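Local coordinates for protection of telomeres protein 1 (Schizosaccharomyces pombe, PDB 5USB) that binds single-stranded telomeric DNA through OB-fold domains, of which this is one, protecting the 3' overhang and regulating telomerase and telomere length, at residues Asn30-Phe44 with Trp56-Trp70. The protein carries 1 engineered substitution. Sequence-based numbering, arbitrary orientation. Where two conformers were deposited one is given.
With nucleotides of chain B.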
loop_
_atom_site.group_PDB
_atom_site.type_symbol
_atom_site.label_atom_id
_atom_site.label_comp_id
_atom_site.label_asym_id
_atom_site.label_seq_id
_atom_site.Cartn_x
_atom_site.Cartn_y
_atom_site.Cartn_z
ATOM N N ASN A 30 6.175 -1.167 14.635
ATOM C CA ASN A 30 5.433 -0.479 13.598
ATOM C C ASN A 30 4.329 -1.398 13.071
ATOM O O ASN A 30 4.145 -2.516 13.535
ATOM C CB ASN A 30 6.348 -0.028 12.466
ATOM C CG ASN A 30 7.160 -1.152 11.910
ATOM O OD1 ASN A 30 6.686 -2.275 11.782
ATOM N ND2 ASN A 30 8.409 -0.870 11.611
ATOM N N PHE A 31 3.552 -0.875 12.129
ATOM C CA PHE A 31 2.517 -1.644 11.449
ATOM C C PHE A 31 2.783 -1.620 9.943
ATOM O O PHE A 31 3.078 -0.553 9.373
ATOM C CB PHE A 31 1.133 -1.032 11.735
ATOM C CG PHE A 31 -0.010 -1.774 11.146
ATOM C CD1 PHE A 31 -0.271 -3.091 11.495
ATOM C CD2 PHE A 31 -0.886 -1.134 10.293
ATOM C CE1 PHE A 31 -1.391 -3.759 10.945
ATOM C CE2 PHE A 31 -1.962 -1.788 9.759
ATOM C CZ PHE A 31 -2.208 -3.083 10.067
ATOM N N THR A 32 2.666 -2.777 9.290
ATOM C CA THR A 32 3.008 -2.861 7.876
ATOM C C THR A 32 1.787 -3.279 7.085
ATOM O O THR A 32 1.044 -4.162 7.505
ATOM C CB THR A 32 4.121 -3.852 7.665
ATOM O OG1 THR A 32 5.270 -3.420 8.394
ATOM C CG2 THR A 32 4.488 -4.009 6.162
ATOM N N LEU A 33 1.589 -2.654 5.931
ATOM C CA LEU A 33 0.548 -2.999 4.983
ATOM C C LEU A 33 1.199 -3.340 3.654
ATOM O O LEU A 33 2.211 -2.763 3.294
ATOM C CB LEU A 33 -0.429 -1.805 4.716
ATOM C CG LEU A 33 -1.195 -1.176 5.850
ATOM C CD1 LEU A 33 -1.834 0.136 5.347
ATOM C CD2 LEU A 33 -2.234 -2.166 6.410
ATOM N N TYR A 34 0.625 -4.291 2.936
ATOM C CA TYR A 34 0.993 -4.565 1.556
ATOM C C TYR A 34 -0.256 -4.313 0.741
ATOM O O TYR A 34 -1.301 -4.913 1.038
ATOM C CB TYR A 34 1.455 -6.015 1.364
ATOM C CG TYR A 34 2.687 -6.358 2.183
ATOM C CD1 TYR A 34 2.617 -6.600 3.532
ATOM C CD2 TYR A 34 3.935 -6.383 1.577
ATOM C CE1 TYR A 34 3.742 -6.883 4.259
ATOM C CE2 TYR A 34 5.083 -6.649 2.316
ATOM C CZ TYR A 34 4.963 -6.882 3.652
ATOM O OH TYR A 34 6.102 -7.159 4.386
ATOM N N VAL A 35 -0.179 -3.376 -0.204
ATOM C CA VAL A 35 -1.357 -2.944 -0.942
ATOM C C VAL A 35 -1.116 -2.993 -2.442
ATOM O O VAL A 35 0.018 -3.009 -2.912
ATOM C CB VAL A 35 -1.802 -1.545 -0.513
ATOM C CG1 VAL A 35 -1.905 -1.493 0.985
ATOM C CG2 VAL A 35 -0.865 -0.488 -1.025
ATOM N N THR A 36 -2.216 -3.071 -3.190
ATOM C CA THR A 36 -2.184 -3.173 -4.640
ATOM C C THR A 36 -3.365 -2.435 -5.243
ATOM O O THR A 36 -4.431 -2.345 -4.623
ATOM C CB THR A 36 -2.246 -4.647 -5.092
ATOM O OG1 THR A 36 -2.065 -4.745 -6.510
ATOM C CG2 THR A 36 -3.567 -5.263 -4.792
ATOM N N ASP A 37 -3.173 -1.942 -6.491
ATOM C CA ASP A 37 -4.333 -1.558 -7.291
ATOM C C ASP A 37 -4.382 -2.368 -8.580
ATOM O O ASP A 37 -5.099 -1.998 -9.527
ATOM C CB ASP A 37 -4.374 -0.048 -7.552
ATOM C CG ASP A 37 -3.251 0.449 -8.401
ATOM O OD1 ASP A 37 -2.447 -0.370 -8.894
ATOM O OD2 ASP A 37 -3.208 1.695 -8.646
ATOM N N TYR A 38 -3.640 -3.472 -8.606
ATOM C CA TYR A 38 -3.546 -4.392 -9.744
ATOM C C TYR A 38 -2.951 -3.713 -10.968
ATOM O O TYR A 38 -3.307 -4.028 -12.107
ATOM C CB TYR A 38 -4.917 -5.030 -10.011
ATOM C CG TYR A 38 -5.256 -5.991 -8.909
ATOM C CD1 TYR A 38 -4.699 -7.260 -8.919
ATOM C CD2 TYR A 38 -6.067 -5.619 -7.839
ATOM C CE1 TYR A 38 -4.947 -8.154 -7.928
ATOM C CE2 TYR A 38 -6.320 -6.534 -6.804
ATOM C CZ TYR A 38 -5.730 -7.794 -6.885
ATOM O OH TYR A 38 -5.940 -8.755 -5.921
ATOM N N THR A 39 -2.034 -2.769 -10.747
ATOM C CA THR A 39 -1.190 -2.205 -11.794
ATOM C C THR A 39 0.263 -2.468 -11.411
ATOM O O THR A 39 0.625 -2.470 -10.239
ATOM C CB THR A 39 -1.436 -0.685 -12.062
ATOM O OG1 THR A 39 -0.933 0.104 -10.976
ATOM C CG2 THR A 39 -2.939 -0.383 -12.281
ATOM N N GLU A 40 1.089 -2.725 -12.409
ATOM C CA GLU A 40 2.469 -3.180 -12.219
ATOM C C GLU A 40 3.436 -2.017 -12.143
ATOM O O GLU A 40 3.284 -1.038 -12.867
ATOM C CB GLU A 40 2.831 -4.083 -13.386
ATOM C CG GLU A 40 4.099 -4.808 -13.302
ATOM C CD GLU A 40 4.250 -5.737 -14.485
ATOM O OE1 GLU A 40 3.383 -5.680 -15.390
ATOM O OE2 GLU A 40 5.187 -6.535 -14.478
ATOM N N ASN A 41 4.410 -2.116 -11.234
ATOM C CA ASN A 41 5.467 -1.123 -11.108
ATOM C C ASN A 41 6.815 -1.809 -11.104
ATOM O O ASN A 41 7.050 -2.698 -10.291
ATOM C CB ASN A 41 5.294 -0.313 -9.830
ATOM C CG ASN A 41 6.195 0.891 -9.769
ATOM O OD1 ASN A 41 7.409 0.789 -9.880
ATOM N ND2 ASN A 41 5.600 2.042 -9.557
ATOM N N GLU A 42 7.717 -1.373 -11.991
ATOM C CA GLU A 42 8.971 -2.081 -12.160
ATOM C C GLU A 42 9.868 -2.062 -10.928
ATOM O O GLU A 42 10.816 -2.854 -10.890
ATOM C CB GLU A 42 9.731 -1.516 -13.373
ATOM C CG GLU A 42 10.218 -0.101 -13.212
ATOM C CD GLU A 42 11.073 0.357 -14.395
ATOM O OE1 GLU A 42 10.928 -0.227 -15.492
ATOM O OE2 GLU A 42 11.894 1.285 -14.222
ATOM N N LEU A 43 9.600 -1.211 -9.912
ATOM C CA LEU A 43 10.389 -1.179 -8.692
ATOM C C LEU A 43 9.711 -1.877 -7.510
ATOM O O LEU A 43 10.293 -1.938 -6.428
ATOM C CB LEU A 43 10.720 0.258 -8.299
ATOM C CG LEU A 43 11.478 1.065 -9.347
ATOM C CD1 LEU A 43 11.629 2.460 -8.860
ATOM C CD2 LEU A 43 12.826 0.436 -9.561
ATOM N N PHE A 44 8.529 -2.459 -7.706
ATOM C CA PHE A 44 7.941 -3.277 -6.659
ATOM C C PHE A 44 8.656 -4.632 -6.580
ATOM O O PHE A 44 9.265 -5.110 -7.546
ATOM C CB PHE A 44 6.437 -3.488 -6.924
ATOM C CG PHE A 44 5.569 -2.253 -6.823
ATOM C CD1 PHE A 44 6.042 -1.042 -6.351
ATOM C CD2 PHE A 44 4.238 -2.319 -7.195
ATOM C CE1 PHE A 44 5.200 0.058 -6.236
ATOM C CE2 PHE A 44 3.402 -1.216 -7.067
ATOM C CZ PHE A 44 3.904 -0.008 -6.618
ATOM N N TRP A 56 0.232 -15.729 1.106
ATOM C CA TRP A 56 -0.017 -14.822 -0.004
ATOM C C TRP A 56 -0.596 -15.587 -1.196
ATOM O O TRP A 56 0.040 -16.514 -1.715
ATOM C CB TRP A 56 1.303 -14.144 -0.370
ATOM C CG TRP A 56 1.233 -13.062 -1.369
ATOM C CD1 TRP A 56 1.168 -13.198 -2.731
ATOM C CD2 TRP A 56 1.268 -11.649 -1.114
ATOM N NE1 TRP A 56 1.148 -11.971 -3.326
ATOM C CE2 TRP A 56 1.203 -11.001 -2.357
ATOM C CE3 TRP A 56 1.340 -10.875 0.044
ATOM C CZ2 TRP A 56 1.228 -9.629 -2.480
ATOM C CZ3 TRP A 56 1.362 -9.496 -0.087
ATOM C CH2 TRP A 56 1.278 -8.894 -1.331
ATOM N N ARG A 57 -1.805 -15.202 -1.625
ATOM C CA ARG A 57 -2.518 -15.842 -2.727
ATOM C C ARG A 57 -2.366 -15.093 -4.041
ATOM O O ARG A 57 -2.887 -15.540 -5.059
ATOM C CB ARG A 57 -4.025 -15.962 -2.409
ATOM C CG ARG A 57 -4.391 -16.916 -1.289
ATOM C CD ARG A 57 -5.820 -16.681 -0.781
ATOM N NE ARG A 57 -6.222 -17.720 0.166
ATOM C CZ ARG A 57 -7.292 -17.669 0.959
ATOM N NH1 ARG A 57 -8.112 -16.617 0.965
ATOM N NH2 ARG A 57 -7.531 -18.693 1.768
ATOM N N GLY A 58 -1.707 -13.943 -4.026
ATOM C CA GLY A 58 -1.617 -13.081 -5.177
ATOM C C GLY A 58 -1.799 -11.659 -4.703
ATOM O O GLY A 58 -2.206 -11.431 -3.561
ATOM N N PRO A 59 -1.530 -10.695 -5.584
ATOM C CA PRO A 59 -1.050 -10.918 -6.946
ATOM C C PRO A 59 0.438 -11.276 -6.979
ATOM O O PRO A 59 1.167 -10.925 -6.072
ATOM C CB PRO A 59 -1.312 -9.577 -7.613
ATOM C CG PRO A 59 -1.215 -8.606 -6.505
ATOM C CD PRO A 59 -1.827 -9.281 -5.341
ATOM N N PHE A 60 0.893 -11.944 -8.040
ATOM C CA PHE A 60 2.293 -12.319 -8.150
ATOM C C PHE A 60 3.026 -11.365 -9.084
ATOM O O PHE A 60 2.411 -10.639 -9.874
ATOM C CB PHE A 60 2.417 -13.782 -8.614
ATOM C CG PHE A 60 1.822 -14.738 -7.616
ATOM C CD1 PHE A 60 2.440 -14.926 -6.401
ATOM C CD2 PHE A 60 0.605 -15.352 -7.840
ATOM C CE1 PHE A 60 1.897 -15.762 -5.431
ATOM C CE2 PHE A 60 0.067 -16.188 -6.870
ATOM C CZ PHE A 60 0.718 -16.363 -5.663
ATOM N N GLY A 61 4.362 -11.344 -8.966
ATOM C CA GLY A 61 5.130 -10.352 -9.679
ATOM C C GLY A 61 5.059 -9.011 -8.981
ATOM O O GLY A 61 4.768 -8.956 -7.791
ATOM N N ARG A 62 5.401 -7.952 -9.730
ATOM C CA ARG A 62 5.652 -6.609 -9.182
ATOM C C ARG A 62 4.374 -5.772 -9.147
ATOM O O ARG A 62 4.260 -4.742 -9.804
ATOM C CB ARG A 62 6.740 -5.898 -9.977
ATOM C CG ARG A 62 8.018 -6.662 -10.129
ATOM C CD ARG A 62 9.051 -5.759 -10.744
ATOM N NE ARG A 62 10.343 -6.357 -11.112
ATOM C CZ ARG A 62 11.462 -6.216 -10.422
ATOM N NH1 ARG A 62 11.453 -5.575 -9.254
ATOM N NH2 ARG A 62 12.605 -6.717 -10.907
ATOM N N PHE A 63 3.415 -6.220 -8.327
ATOM C CA PHE A 63 2.080 -5.634 -8.292
ATOM C C PHE A 63 1.655 -5.075 -6.939
ATOM O O PHE A 63 0.550 -4.541 -6.845
ATOM C CB PHE A 63 1.024 -6.667 -8.743
ATOM C CG PHE A 63 0.924 -6.819 -10.249
ATOM C CD1 PHE A 63 1.794 -7.635 -10.964
ATOM C CD2 PHE A 63 -0.066 -6.143 -10.945
ATOM C CE1 PHE A 63 1.684 -7.730 -12.329
ATOM C CE2 PHE A 63 -0.174 -6.265 -12.301
ATOM C CZ PHE A 63 0.688 -7.036 -12.975
ATOM N N SER A 64 2.477 -5.174 -5.905
ATOM C CA SER A 64 2.105 -4.684 -4.577
ATOM C C SER A 64 3.253 -3.885 -3.975
ATOM O O SER A 64 4.429 -4.119 -4.272
ATOM C CB SER A 64 1.746 -5.851 -3.643
ATOM O OG SER A 64 0.733 -6.613 -4.240
ATOM N N ILE A 65 2.911 -2.944 -3.094
ATOM C CA ILE A 65 3.895 -2.098 -2.414
ATOM C C ILE A 65 3.728 -2.248 -0.901
ATOM O O ILE A 65 2.607 -2.329 -0.398
ATOM C CB ILE A 65 3.786 -0.619 -2.836
ATOM C CG1 ILE A 65 4.984 0.151 -2.266
ATOM C CG2 ILE A 65 2.453 0.027 -2.415
ATOM C CD1 ILE A 65 5.147 1.537 -2.835
ATOM N N ARG A 66 4.848 -2.324 -0.202
ATOM C CA ARG A 66 4.877 -2.356 1.256
ATOM C C ARG A 66 4.765 -0.943 1.798
ATOM O O ARG A 66 5.447 -0.049 1.310
ATOM C CB ARG A 66 6.184 -2.981 1.743
ATOM C CG ARG A 66 6.465 -2.817 3.226
ATOM C CD ARG A 66 7.921 -3.216 3.516
ATOM N NE ARG A 66 8.145 -4.639 3.364
ATOM C CZ ARG A 66 9.325 -5.192 3.112
ATOM N NH1 ARG A 66 10.413 -4.443 2.975
ATOM N NH2 ARG A 66 9.410 -6.503 2.998
ATOM N N CYS A 67 3.915 -0.746 2.804
ATOM C CA CYS A 67 3.771 0.551 3.466
ATOM C C CYS A 67 4.134 0.322 4.919
ATOM O O CYS A 67 3.553 -0.558 5.552
ATOM C CB CYS A 67 2.346 1.106 3.344
ATOM S SG CYS A 67 1.720 1.141 1.642
ATOM N N ILE A 68 5.072 1.126 5.455
ATOM C CA ILE A 68 5.444 1.063 6.864
ATOM C C ILE A 68 4.867 2.264 7.598
ATOM O O ILE A 68 5.095 3.409 7.200
ATOM C CB ILE A 68 6.967 1.013 7.060
ATOM C CG1 ILE A 68 7.571 -0.078 6.184
ATOM C CG2 ILE A 68 7.297 0.824 8.562
ATOM C CD1 ILE A 68 7.143 -1.403 6.551
ATOM N N LEU A 69 4.121 1.984 8.680
ATOM C CA LEU A 69 3.419 2.999 9.448
ATOM C C LEU A 69 4.007 3.054 10.850
ATOM O O LEU A 69 4.089 2.025 11.524
ATOM C CB LEU A 69 1.928 2.675 9.526
ATOM C CG LEU A 69 1.039 3.034 8.320
ATOM C CD1 LEU A 69 1.403 2.312 7.050
ATOM C CD2 LEU A 69 -0.453 2.782 8.625
ATOM N N TRP A 70 4.437 4.242 11.276
ATOM C CA TRP A 70 4.988 4.426 12.611
ATOM C C TRP A 70 4.098 5.325 13.455
ATOM O O TRP A 70 3.282 6.093 12.945
ATOM C CB TRP A 70 6.374 5.063 12.553
ATOM C CG TRP A 70 7.504 4.126 12.282
ATOM C CD1 TRP A 70 8.099 3.273 13.173
ATOM C CD2 TRP A 70 8.213 3.987 11.058
ATOM N NE1 TRP A 70 9.121 2.604 12.576
ATOM C CE2 TRP A 70 9.217 3.025 11.269
ATOM C CE3 TRP A 70 8.097 4.582 9.794
ATOM C CZ2 TRP A 70 10.089 2.634 10.271
ATOM C CZ3 TRP A 70 8.964 4.189 8.810
ATOM C CH2 TRP A 70 9.955 3.225 9.054
ATOM O "O5'" G B 1 16.659 6.224 10.813
ATOM C "C5'" G B 1 15.405 5.556 10.967
ATOM C "C4'" G B 1 15.441 4.749 12.234
ATOM O "O4'" G B 1 14.469 5.254 13.173
ATOM C "C3'" G B 1 15.094 3.287 12.094
ATOM O "O3'" G B 1 15.733 2.698 13.185
ATOM C "C2'" G B 1 13.567 3.269 12.237
ATOM O "O2'" G B 1 12.859 2.191 12.812
ATOM C "C1'" G B 1 13.301 4.461 13.134
ATOM N N9 G B 1 12.234 5.285 12.605
ATOM C C8 G B 1 12.185 5.892 11.376
ATOM N N7 G B 1 11.128 6.635 11.214
ATOM C C5 G B 1 10.453 6.533 12.420
ATOM C C6 G B 1 9.236 7.117 12.837
ATOM O O6 G B 1 8.505 7.873 12.211
ATOM N N1 G B 1 8.898 6.733 14.129
ATOM C C2 G B 1 9.636 5.885 14.916
ATOM N N2 G B 1 9.142 5.621 16.128
ATOM N N3 G B 1 10.778 5.335 14.539
ATOM C C4 G B 1 11.123 5.698 13.286
ATOM P P DA B 5 12.346 -12.126 2.142
ATOM O OP1 DA B 5 12.617 -13.171 3.104
ATOM O OP2 DA B 5 13.110 -11.987 0.930
ATOM O "O5'" DA B 5 10.829 -12.271 1.716
ATOM C "C5'" DA B 5 9.834 -12.468 2.701
ATOM C "C4'" DA B 5 8.489 -12.188 2.086
ATOM O "O4'" DA B 5 8.380 -10.775 1.831
ATOM C "C3'" DA B 5 8.265 -12.867 0.739
ATOM O "O3'" DA B 5 6.898 -13.250 0.591
ATOM C "C2'" DA B 5 8.693 -11.800 -0.251
ATOM C "C1'" DA B 5 8.295 -10.514 0.447
ATOM N N9 DA B 5 9.155 -9.373 0.177
ATOM C C8 DA B 5 10.523 -9.339 0.220
ATOM N N7 DA B 5 11.028 -8.158 -0.015
ATOM C C5 DA B 5 9.917 -7.346 -0.168
ATOM C C6 DA B 5 9.778 -5.978 -0.427
ATOM N N6 DA B 5 10.807 -5.147 -0.571
ATOM N N1 DA B 5 8.528 -5.487 -0.545
ATOM C C2 DA B 5 7.499 -6.322 -0.409
ATOM N N3 DA B 5 7.501 -7.622 -0.156
ATOM C C4 DA B 5 8.757 -8.080 -0.044
ATOM P P DG B 2 16.869 1.665 12.949
ATOM O OP1 DG B 2 17.432 1.335 14.273
ATOM O OP2 DG B 2 17.733 2.145 11.864
ATOM O "O5'" DG B 2 16.089 0.381 12.436
ATOM C "C5'" DG B 2 15.176 -0.300 13.290
ATOM C "C4'" DG B 2 14.341 -1.242 12.460
ATOM O "O4'" DG B 2 13.233 -0.565 11.838
ATOM C "C3'" DG B 2 15.085 -1.871 11.295
ATOM O "O3'" DG B 2 15.809 -2.958 11.840
ATOM C "C2'" DG B 2 13.938 -2.301 10.398
ATOM C "C1'" DG B 2 12.920 -1.194 10.594
ATOM N N9 DG B 2 12.939 -0.163 9.567
ATOM C C8 DG B 2 13.496 1.077 9.700
ATOM N N7 DG B 2 13.372 1.815 8.635
ATOM C C5 DG B 2 12.724 0.996 7.728
ATOM C C6 DG B 2 12.331 1.246 6.393
ATOM O O6 DG B 2 12.458 2.281 5.740
ATOM N N1 DG B 2 11.715 0.137 5.824
ATOM C C2 DG B 2 11.482 -1.049 6.474
ATOM N N2 DG B 2 10.856 -1.990 5.770
ATOM N N3 DG B 2 11.849 -1.295 7.720
ATOM C C4 DG B 2 12.457 -0.234 8.285
HETATM O O HOH W 1 -0.475 -2.157 -7.702
HETATM O O HOH W 2 5.592 -8.427 -12.595
#
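R66 and Y34 run side by side off the DNA-binding face: R66 sends CG opposite its backbone N (chi1 168°) and then bends at chi3 (-69°), which lays its guanidinium over the base of DA5 of chain B. Its NE gives Y34 OH a weak bond of 3.4 Å, the tyrosine ring standing nearly perpendicular to the guanidinium, while NH1 hydrogen-bonds O2 of a thymine base of the DNA. Farther along this face W70 lies flat on the base of G1 of chain B; N30 CB and I68 CG2 lie over its other face, N30 CB making a CH-pi contact with the five-membered ring, and its edge meets DG2 of chain B.

Under these side chains, strands 31-36 and 65-69 pair antiparallel, with F31, L33 and V35 each exchanging two backbone hydrogen bonds with L69, C67 and I65, respectively. At the end of strand 31-36, T36 OG1 donates to F63 O (2.6 Å), and in the loops beyond, R62 O receives N41 N (3.0 Å). R62 NH1 bonds F44 O at 2.8 Å; an alanine in place of R62 would probably leave F44 O without this donor and the turn from N41 to F44 less firmly tied. The F44 ring is sandwiched between I65 CB and N41 CB.

In the OB-fold sheet, strand 31-36 pairs on its other edge with strand 14-26, and strand 65-69 runs parallel to strand 102-106, while helix 129-138 packs against D37 and Y38.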